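Local coordinates for protein alpha-L-rhamnosidase (Streptomyces avermitilis, PDB 3W5M) that hydrolyses terminal alpha-L-rhamnose residues from alpha-L-rhamnosides such as citrus flavonoids and gum arabic, and carries a calcium-dependent rhamnose-binding module, at residues T324-Y329 with A464-P469; G346-D349 with V354-Q357; W29-A34 with V90-A95. All coordinates share one frame; numbering follows the deposited sequence.

Contact 1. Residues T324-Y329 with A464-P469; sequences TALGLY and ADNDVP
Asn466 ND2 is held by two oxygens, the backbone O of Arg396 through a hydrogen bond and the OH of Tyr381 through a weak one, and the amide so fixed lies alongside Leu326, its ND2 3.9 Å from Leu326 CB. The two side chains run antiparallel: while the amide nitrogen reaches back to the base of the leucine, Leu326 CD1 reaches forward to Asn466 CB at 3.7 Å. This is a worked example of a loop that polar bonds hold in place while one apolar group, the isopropyl end of Leu326, packs against it. With CG anti to its carbonyl carbon (chi1 -63°) and CD1 anti to CA (chi2 171°), the side chain points at the loop and parts its two methyls between different partners. CD1 also approaches the backbone of the loop, lying 3.9 Å from Asp467 O. The other methyl, Leu326 CD2, meets the CG corner of the Pro469 ring, 3.8 Å from Pro469 CG. Arg396 holds the loop a second time, because its NH1 forms a salt bridge with Asp465 OD1. Gly327 interrupts the strand after Leu326; at its backbone angles a CB would jam against the carbonyl O of Leu326. There the chain passes from strand 316-326 in one sheet of the domain to strand 328-333 in another, and residues 464-469 make the same passage in reverse, from strand 459-463 to strand 471-474. The contact thus joins two sheet-to-sheet connections, with the loop residue Trp122, and Tyr381 of the short helix 379-382, also against Leu326, and with Ala398 of strand 398-407 and Val354 of strand 353-360 beside Asn466 and Pro469 respectively.

Contact 2. Residues G346-D349 with V354-Q357; sequences GWTD and VQYQ
Thr348 lays its hydroxyl and its methyl against two consecutive residues of strand 353-360, OG1 coming 3.7 Å from Val354 CA and CG2 3.9 Å from Gln355 CG. In the alpha-L-rhamnosidase N-terminal domain this is the loop leading into strand 353-360, an inner strand of a five-stranded sheet between strands 316-326 and 471-474, and it illustrates how a water can bridge a loop to a strand where the two do not bond directly. That water donates to Thr348 OG1 at 2.8 Å and accepts from Gln355 N at 2.9 Å, with a further, weak bond to Gly346 O. The backbone N-H of the buried Gln355 is satisfied in this way. Thr348 OG1 sits between its own backbone N and carbonyl carbon (chi1 51°), which turns it to the strand and allows a hydrogen bond to Arg353 O as well, while CG2 lies aslant against the glutamine's CG.

One shell further out, the glutamine is pinned at its far end: Gln355 OE1 accepts from Val476 N and Gln355 NE2 bonds to Asp477 OD1. These two bonds hold the amide's rotation, while the CG methylene, nearer the backbone, packs on the threonine methyl. Gly346 O has a second partner in Tyr350 OH. Helix 658-671 closes in as well, with Lys663 touching both Thr348 and Gln355 and its NZ bonded to Trp347 O. Beyond the water, the carbonyl of Gln355 weakly takes Gln357 NE2, which lies 3.4 Å from Gln355 O with an N-H...O angle of 149°.

Contact 3. Residues W29-A34 with V90-A95; sequences WPMASA and VRVWDA
Trp29 meets the strand opposite from its first side-chain carbon onward, its CB lying 3.8 Å from Val90 CG1. At CG the same methyl is still the neighbour. The ring then divides its contacts. On the pyrrole side, CD1 and NE1 run past Val92, with CG1 of that valine 3.6 Å from Trp29 NE1 in an oblique approach; NE1 nevertheless keeps a polar partner, Gln40 OE1, to which it is hydrogen-bonded. On the benzene side, CD2 and CE3 lie beneath Val90 CG2, and this methyl sits 3.8 Å from the centroid of the six-membered ring, only 10° off its normal, a CH-pi contact squarely over the face. Farther out, CZ3 still borders that methyl.

The two strands belong to the two sheets of the N-terminal immunoglobulin-like beta-sandwich, strand 26-32 in one and strand 85-94 in the other. The pairing exemplifies how such sandwiches are filled: alternate residues, Val90 and Val92, point inward, while the intervening Arg91 points away. The first torsion of Trp29 (chi1 47°) directs the indole to the other strand and the second (chi2 89°) turns its face to Val90, the indole and valine side chains running roughly perpendicular. An alanine at Trp29 would probably open a gap over Val90 and Val92 and leave Gln40 OE1 without its indole partner. Met31, the next inward residue of its strand, continues the layer. Its chain bends at the sulfur, and SD rests 3.8 Å from Val92 CG2, the methyl not used by the indole. Val6 of strand 5-6 also touches both Trp29 and Met31, whereas on the other sheet Val45 of strand 40-48 adjoins Val90.

Overall arrangement
Contacts 1 and 2 form one continuous patch, their centres about 10 Å apart, because strands 316-326 and 353-360 are neighbours in the same sheet. Two probable hydrogen bonds tie them, Thr324 OG1 to Gln355 O at 2.8 Å and Tyr329 OH to Gln357 OE1 at 2.5 Å, and contact 2 is nested within the chain loop that contact 1 closes. Contact 3 belongs to another domain, its centre about 46 Å from that of contact 1 and about 37 Å from that of contact 2. All three lie away from the rhamnose-binding and calcium sites. Contact 2 nevertheless touches the catalytic domain: Trp347 N bonds to Ser626 OG of the 6-hairpin glycosidase domain, which holds the probable proton donor Glu636.

Contact 1. Residues T324-Y329 with A464-P469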
loop_
_atom_site.group_PDB
_atom_site.type_symbol
_atom_site.label_atom_id
_atom_site.label_comp_id
_atom_site.label_asym_id
_atom_site.label_seq_id
_atom_site.Cartn_x
_atom_site.Cartn_y
_atom_site.Cartn_z
ATOM N N THR A 324 1.677 13.892 -13.609
ATOM C CA THR A 324 2.177 13.408 -12.326
ATOM C C THR A 324 2.035 14.530 -11.295
ATOM O O THR A 324 1.599 15.645 -11.622
ATOM C CB THR A 324 3.645 12.876 -12.442
ATOM O OG1 THR A 324 4.046 12.302 -11.173
ATOM C CG2 THR A 324 4.633 13.976 -12.890
ATOM N N ALA A 325 2.330 14.235 -10.028
ATOM C CA ALA A 325 2.284 15.230 -8.982
ATOM C C ALA A 325 3.342 14.904 -7.945
ATOM O O ALA A 325 3.688 13.739 -7.734
ATOM C CB ALA A 325 0.893 15.260 -8.317
ATOM N N LEU A 326 3.885 15.946 -7.349
ATOM C CA LEU A 326 4.560 15.791 -6.062
ATOM C C LEU A 326 3.480 16.006 -5.035
ATOM O O LEU A 326 3.117 17.144 -4.730
ATOM C CB LEU A 326 5.706 16.778 -5.930
ATOM C CG LEU A 326 6.753 16.466 -7.017
ATOM C CD1 LEU A 326 7.792 17.567 -7.040
ATOM C CD2 LEU A 326 7.424 15.085 -6.834
ATOM N N GLY A 327 2.876 14.907 -4.590
ATOM C CA GLY A 327 1.573 14.990 -3.899
ATOM C C GLY A 327 0.623 13.999 -4.550
ATOM O O GLY A 327 1.037 12.893 -4.917
ATOM N N LEU A 328 -0.640 14.391 -4.736
ATOM C CA LEU A 328 -1.599 13.532 -5.413
ATOM C C LEU A 328 -2.418 14.460 -6.300
ATOM O O LEU A 328 -2.535 15.636 -5.986
ATOM C CB LEU A 328 -2.589 12.867 -4.420
ATOM C CG LEU A 328 -2.022 12.044 -3.255
ATOM C CD1 LEU A 328 -3.189 11.691 -2.330
ATOM C CD2 LEU A 328 -1.352 10.786 -3.764
ATOM N N TYR A 329 -2.991 13.906 -7.365
ATOM C CA TYR A 329 -3.806 14.723 -8.267
ATOM C C TYR A 329 -4.973 13.892 -8.802
ATOM O O TYR A 329 -4.946 12.639 -8.804
ATOM C CB TYR A 329 -2.972 15.292 -9.431
ATOM C CG TYR A 329 -2.622 14.255 -10.453
ATOM C CD1 TYR A 329 -1.563 13.339 -10.223
ATOM C CD2 TYR A 329 -3.360 14.124 -11.614
ATOM C CE1 TYR A 329 -1.269 12.347 -11.131
ATOM C CE2 TYR A 329 -3.069 13.118 -12.534
ATOM C CZ TYR A 329 -2.017 12.240 -12.285
ATOM O OH TYR A 329 -1.717 11.247 -13.183
ATOM N N ALA A 464 6.574 25.768 -8.706
ATOM C CA ALA A 464 6.850 25.004 -7.508
ATOM C C ALA A 464 8.302 25.198 -7.074
ATOM O O ALA A 464 9.183 25.377 -7.912
ATOM C CB ALA A 464 6.599 23.544 -7.799
ATOM N N ASP A 465 8.542 25.166 -5.771
ATOM C CA ASP A 465 9.890 25.341 -5.230
ATOM C C ASP A 465 10.409 24.007 -4.718
ATOM O O ASP A 465 11.400 23.937 -3.986
ATOM C CB ASP A 465 9.891 26.394 -4.111
ATOM C CG ASP A 465 9.255 25.890 -2.824
ATOM O OD1 ASP A 465 8.212 25.204 -2.896
ATOM O OD2 ASP A 465 9.802 26.182 -1.736
ATOM N N ASN A 466 9.704 22.955 -5.119
ATOM C CA ASN A 466 10.039 21.582 -4.801
ATOM C C ASN A 466 11.317 21.136 -5.510
ATOM O O ASN A 466 11.548 21.472 -6.679
ATOM C CB ASN A 466 8.876 20.670 -5.248
ATOM C CG ASN A 466 7.492 21.164 -4.774
ATOM O OD1 ASN A 466 7.170 22.348 -4.835
ATOM N ND2 ASN A 466 6.659 20.236 -4.339
ATOM N N ASP A 467 12.144 20.361 -4.812
ATOM C CA ASP A 467 13.236 19.649 -5.465
ATOM C C ASP A 467 12.672 18.820 -6.621
ATOM O O ASP A 467 11.625 18.190 -6.483
ATOM C CB ASP A 467 13.949 18.729 -4.461
ATOM C CG ASP A 467 14.583 19.499 -3.303
ATOM O OD1 ASP A 467 15.516 20.303 -3.540
ATOM O OD2 ASP A 467 14.150 19.293 -2.150
ATOM N N VAL A 468 13.346 18.854 -7.762
ATOM C CA VAL A 468 12.943 18.103 -8.929
ATOM C C VAL A 468 13.428 16.661 -8.766
ATOM O O VAL A 468 14.627 16.441 -8.522
ATOM C CB VAL A 468 13.562 18.704 -10.223
ATOM C CG1 VAL A 468 13.203 17.861 -11.430
ATOM C CG2 VAL A 468 13.113 20.147 -10.443
ATOM N N PRO A 469 12.516 15.668 -8.889
ATOM C CA PRO A 469 12.947 14.263 -8.868
ATOM C C PRO A 469 13.980 14.008 -9.940
ATOM O O PRO A 469 13.847 14.542 -11.035
ATOM C CB PRO A 469 11.679 13.473 -9.236
ATOM C CG PRO A 469 10.547 14.392 -8.932
ATOM C CD PRO A 469 11.049 15.812 -8.990
#

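Contact 2. Residues G346-D349 with V354-Q357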
loop_
_atom_site.group_PDB
_atom_site.type_symbol
_atom_site.label_atom_id
_atom_site.label_comp_id
_atom_site.label_asym_id
_atom_site.label_seq_id
_atom_site.Cartn_x
_atom_site.Cartn_y
_atom_site.Cartn_z
ATOM N N GLY A 346 1.062 7.809 -6.680
ATOM C CA GLY A 346 1.565 6.734 -5.799
ATOM C C GLY A 346 2.829 7.192 -5.078
ATOM O O GLY A 346 3.286 8.310 -5.290
ATOM N N TRP A 347 3.388 6.313 -4.233
ATOM C CA TRP A 347 4.492 6.646 -3.357
ATOM C C TRP A 347 5.790 6.035 -3.889
ATOM O O TRP A 347 5.902 4.813 -4.045
ATOM C CB TRP A 347 4.244 6.040 -1.972
ATOM C CG TRP A 347 5.205 6.455 -0.899
ATOM C CD1 TRP A 347 6.173 7.409 -0.962
ATOM C CD2 TRP A 347 5.199 5.973 0.451
ATOM N NE1 TRP A 347 6.803 7.531 0.261
ATOM C CE2 TRP A 347 6.237 6.645 1.137
ATOM C CE3 TRP A 347 4.454 4.990 1.125
ATOM C CZ2 TRP A 347 6.530 6.393 2.485
ATOM C CZ3 TRP A 347 4.715 4.758 2.459
ATOM C CH2 TRP A 347 5.756 5.447 3.131
ATOM N N THR A 348 6.722 6.919 -4.202
ATOM C CA THR A 348 8.121 6.556 -4.453
ATOM C C THR A 348 9.014 7.487 -3.625
ATOM O O THR A 348 8.525 8.477 -3.042
ATOM C CB THR A 348 8.493 6.640 -5.942
ATOM O OG1 THR A 348 8.104 7.921 -6.476
ATOM C CG2 THR A 348 7.813 5.495 -6.750
ATOM N N ASP A 349 10.327 7.207 -3.560
ATOM C CA ASP A 349 11.205 8.228 -2.994
ATOM C C ASP A 349 11.314 9.394 -3.991
ATOM O O ASP A 349 12.107 9.337 -4.963
ATOM C CB ASP A 349 12.599 7.652 -2.642
ATOM C CG ASP A 349 13.595 8.743 -2.176
ATOM O OD1 ASP A 349 13.275 9.955 -2.137
ATOM O OD2 ASP A 349 14.753 8.376 -1.869
ATOM N N VAL A 354 9.776 9.983 -9.593
ATOM C CA VAL A 354 8.328 10.106 -9.476
ATOM C C VAL A 354 7.737 9.356 -10.677
ATOM O O VAL A 354 8.313 9.350 -11.759
ATOM C CB VAL A 354 7.865 11.576 -9.383
ATOM C CG1 VAL A 354 8.078 12.329 -10.687
ATOM C CG2 VAL A 354 6.396 11.663 -8.902
ATOM N N GLN A 355 6.582 8.729 -10.491
ATOM C CA GLN A 355 5.978 7.942 -11.571
ATOM C C GLN A 355 4.906 8.797 -12.255
ATOM O O GLN A 355 4.205 9.524 -11.578
ATOM C CB GLN A 355 5.381 6.645 -11.014
ATOM C CG GLN A 355 6.450 5.734 -10.439
ATOM C CD GLN A 355 6.031 4.278 -10.328
ATOM O OE1 GLN A 355 6.522 3.396 -11.077
ATOM N NE2 GLN A 355 5.140 4.020 -9.414
ATOM N N TYR A 356 4.818 8.743 -13.580
ATOM C CA TYR A 356 3.748 9.485 -14.313
ATOM C C TYR A 356 2.751 8.510 -14.948
ATOM O O TYR A 356 3.037 7.302 -15.156
ATOM C CB TYR A 356 4.331 10.449 -15.377
ATOM C CG TYR A 356 4.866 9.766 -16.618
ATOM C CD1 TYR A 356 4.011 9.404 -17.677
ATOM C CD2 TYR A 356 6.232 9.471 -16.737
ATOM C CE1 TYR A 356 4.496 8.769 -18.815
ATOM C CE2 TYR A 356 6.736 8.861 -17.888
ATOM C CZ TYR A 356 5.871 8.510 -18.916
ATOM O OH TYR A 356 6.328 7.868 -20.044
ATOM N N GLN A 357 1.561 9.038 -15.225
ATOM C CA GLN A 357 0.443 8.262 -15.785
ATOM C C GLN A 357 0.146 8.775 -17.182
ATOM O O GLN A 357 0.388 9.944 -17.482
ATOM C CB GLN A 357 -0.832 8.375 -14.911
ATOM C CG GLN A 357 -0.708 7.851 -13.466
ATOM C CD GLN A 357 0.303 8.593 -12.624
ATOM O OE1 GLN A 357 0.191 9.813 -12.424
ATOM N NE2 GLN A 357 1.347 7.870 -12.161
HETATM O O HOH W 1 5.712 8.283 -7.802
#

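Contact 3. Residues W29-A34 with V90-A95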
loop_
_atom_site.group_PDB
_atom_site.type_symbol
_atom_site.label_atom_id
_atom_site.label_comp_id
_atom_site.label_asym_id
_atom_site.label_seq_id
_atom_site.Cartn_x
_atom_site.Cartn_y
_atom_site.Cartn_z
ATOM N N TRP A 29 2.923 -15.177 -24.782
ATOM C CA TRP A 29 1.829 -15.793 -25.567
ATOM C C TRP A 29 1.339 -17.123 -24.980
ATOM O O TRP A 29 1.757 -18.199 -25.408
ATOM C CB TRP A 29 2.167 -15.888 -27.073
ATOM C CG TRP A 29 3.547 -16.432 -27.410
ATOM C CD1 TRP A 29 3.892 -17.741 -27.605
ATOM C CD2 TRP A 29 4.740 -15.669 -27.629
ATOM N NE1 TRP A 29 5.235 -17.835 -27.904
ATOM C CE2 TRP A 29 5.774 -16.586 -27.929
ATOM C CE3 TRP A 29 5.040 -14.299 -27.575
ATOM C CZ2 TRP A 29 7.084 -16.185 -28.196
ATOM C CZ3 TRP A 29 6.339 -13.892 -27.880
ATOM C CH2 TRP A 29 7.351 -14.836 -28.165
ATOM N N PRO A 30 0.434 -17.045 -23.991
ATOM C CA PRO A 30 -0.214 -18.278 -23.549
ATOM C C PRO A 30 -0.847 -18.963 -24.775
ATOM O O PRO A 30 -1.331 -18.278 -25.702
ATOM C CB PRO A 30 -1.307 -17.781 -22.582
ATOM C CG PRO A 30 -0.950 -16.363 -22.235
ATOM C CD PRO A 30 -0.165 -15.835 -23.403
ATOM N N MET A 31 -0.808 -20.285 -24.817
ATOM C CA MET A 31 -1.410 -21.002 -25.937
ATOM C C MET A 31 -2.491 -21.965 -25.440
ATOM O O MET A 31 -2.474 -22.378 -24.290
ATOM C CB MET A 31 -0.341 -21.750 -26.723
ATOM C CG MET A 31 0.596 -20.856 -27.541
ATOM S SD MET A 31 2.184 -21.702 -27.817
ATOM C CE MET A 31 2.955 -21.528 -26.206
ATOM N N ALA A 32 -3.437 -22.301 -26.310
ATOM C CA ALA A 32 -4.501 -23.254 -25.958
ATOM C C ALA A 32 -4.588 -24.341 -27.004
ATOM O O ALA A 32 -4.370 -24.090 -28.189
ATOM C CB ALA A 32 -5.842 -22.539 -25.822
ATOM N N SER A 33 -4.872 -25.563 -26.565
ATOM C CA SER A 33 -5.025 -26.680 -27.506
ATOM C C SER A 33 -5.908 -27.718 -26.861
ATOM O O SER A 33 -5.665 -28.095 -25.710
ATOM C CB SER A 33 -3.666 -27.320 -27.829
ATOM O OG SER A 33 -3.798 -28.633 -28.383
ATOM N N ALA A 34 -6.893 -28.204 -27.612
ATOM C CA ALA A 34 -7.729 -29.330 -27.161
ATOM C C ALA A 34 -6.958 -30.678 -27.128
ATOM O O ALA A 34 -7.333 -31.585 -26.382
ATOM C CB ALA A 34 -8.997 -29.440 -28.014
ATOM N N VAL A 90 2.066 -12.660 -32.993
ATOM C CA VAL A 90 2.999 -13.778 -32.920
ATOM C C VAL A 90 2.303 -15.051 -33.453
ATOM O O VAL A 90 1.060 -15.167 -33.429
ATOM C CB VAL A 90 3.508 -13.994 -31.462
ATOM C CG1 VAL A 90 2.366 -14.335 -30.500
ATOM C CG2 VAL A 90 4.588 -15.047 -31.388
ATOM N N ARG A 91 3.113 -15.973 -33.941
ATOM C CA ARG A 91 2.663 -17.308 -34.305
ATOM C C ARG A 91 3.749 -18.250 -33.868
ATOM O O ARG A 91 4.899 -17.846 -33.684
ATOM C CB ARG A 91 2.375 -17.451 -35.815
ATOM C CG ARG A 91 3.577 -17.263 -36.718
ATOM C CD ARG A 91 3.282 -17.875 -38.078
ATOM N NE ARG A 91 4.333 -17.579 -39.038
ATOM C CZ ARG A 91 4.221 -17.790 -40.344
ATOM N NH1 ARG A 91 3.090 -18.294 -40.827
ATOM N NH2 ARG A 91 5.238 -17.498 -41.155
ATOM N N VAL A 92 3.376 -19.502 -33.647
ATOM C CA VAL A 92 4.323 -20.483 -33.158
ATOM C C VAL A 92 4.201 -21.761 -33.969
ATOM O O VAL A 92 3.191 -21.984 -34.660
ATOM C CB VAL A 92 4.035 -20.838 -31.675
ATOM C CG1 VAL A 92 4.129 -19.611 -30.776
ATOM C CG2 VAL A 92 2.663 -21.478 -31.548
ATOM N N TRP A 93 5.219 -22.594 -33.837
ATOM C CA TRP A 93 5.267 -23.930 -34.402
ATOM C C TRP A 93 5.283 -24.942 -33.258
ATOM O O TRP A 93 6.108 -24.840 -32.335
ATOM C CB TRP A 93 6.520 -24.088 -35.275
ATOM C CG TRP A 93 6.444 -23.288 -36.564
ATOM C CD1 TRP A 93 6.149 -23.777 -37.817
ATOM C CD2 TRP A 93 6.658 -21.868 -36.732
ATOM N NE1 TRP A 93 6.158 -22.752 -38.737
ATOM C CE2 TRP A 93 6.467 -21.575 -38.101
ATOM C CE3 TRP A 93 6.994 -20.820 -35.859
ATOM C CZ2 TRP A 93 6.595 -20.269 -38.615
ATOM C CZ3 TRP A 93 7.117 -19.533 -36.368
ATOM C CH2 TRP A 93 6.931 -19.268 -37.733
ATOM N N ASP A 94 4.362 -25.905 -33.308
ATOM C CA ASP A 94 4.347 -27.007 -32.333
ATOM C C ASP A 94 5.540 -27.941 -32.566
ATOM O O ASP A 94 6.317 -27.724 -33.484
ATOM C CB ASP A 94 3.006 -27.757 -32.360
ATOM C CG ASP A 94 2.649 -28.291 -33.750
ATOM O OD1 ASP A 94 3.564 -28.707 -34.495
ATOM O OD2 ASP A 94 1.445 -28.297 -34.098
ATOM N N ALA A 95 5.677 -28.981 -31.751
ATOM C CA ALA A 95 6.829 -29.888 -31.836
ATOM C C ALA A 95 6.895 -30.726 -33.129
ATOM O O ALA A 95 7.906 -31.360 -33.402
ATOM C CB ALA A 95 6.876 -30.788 -30.616
#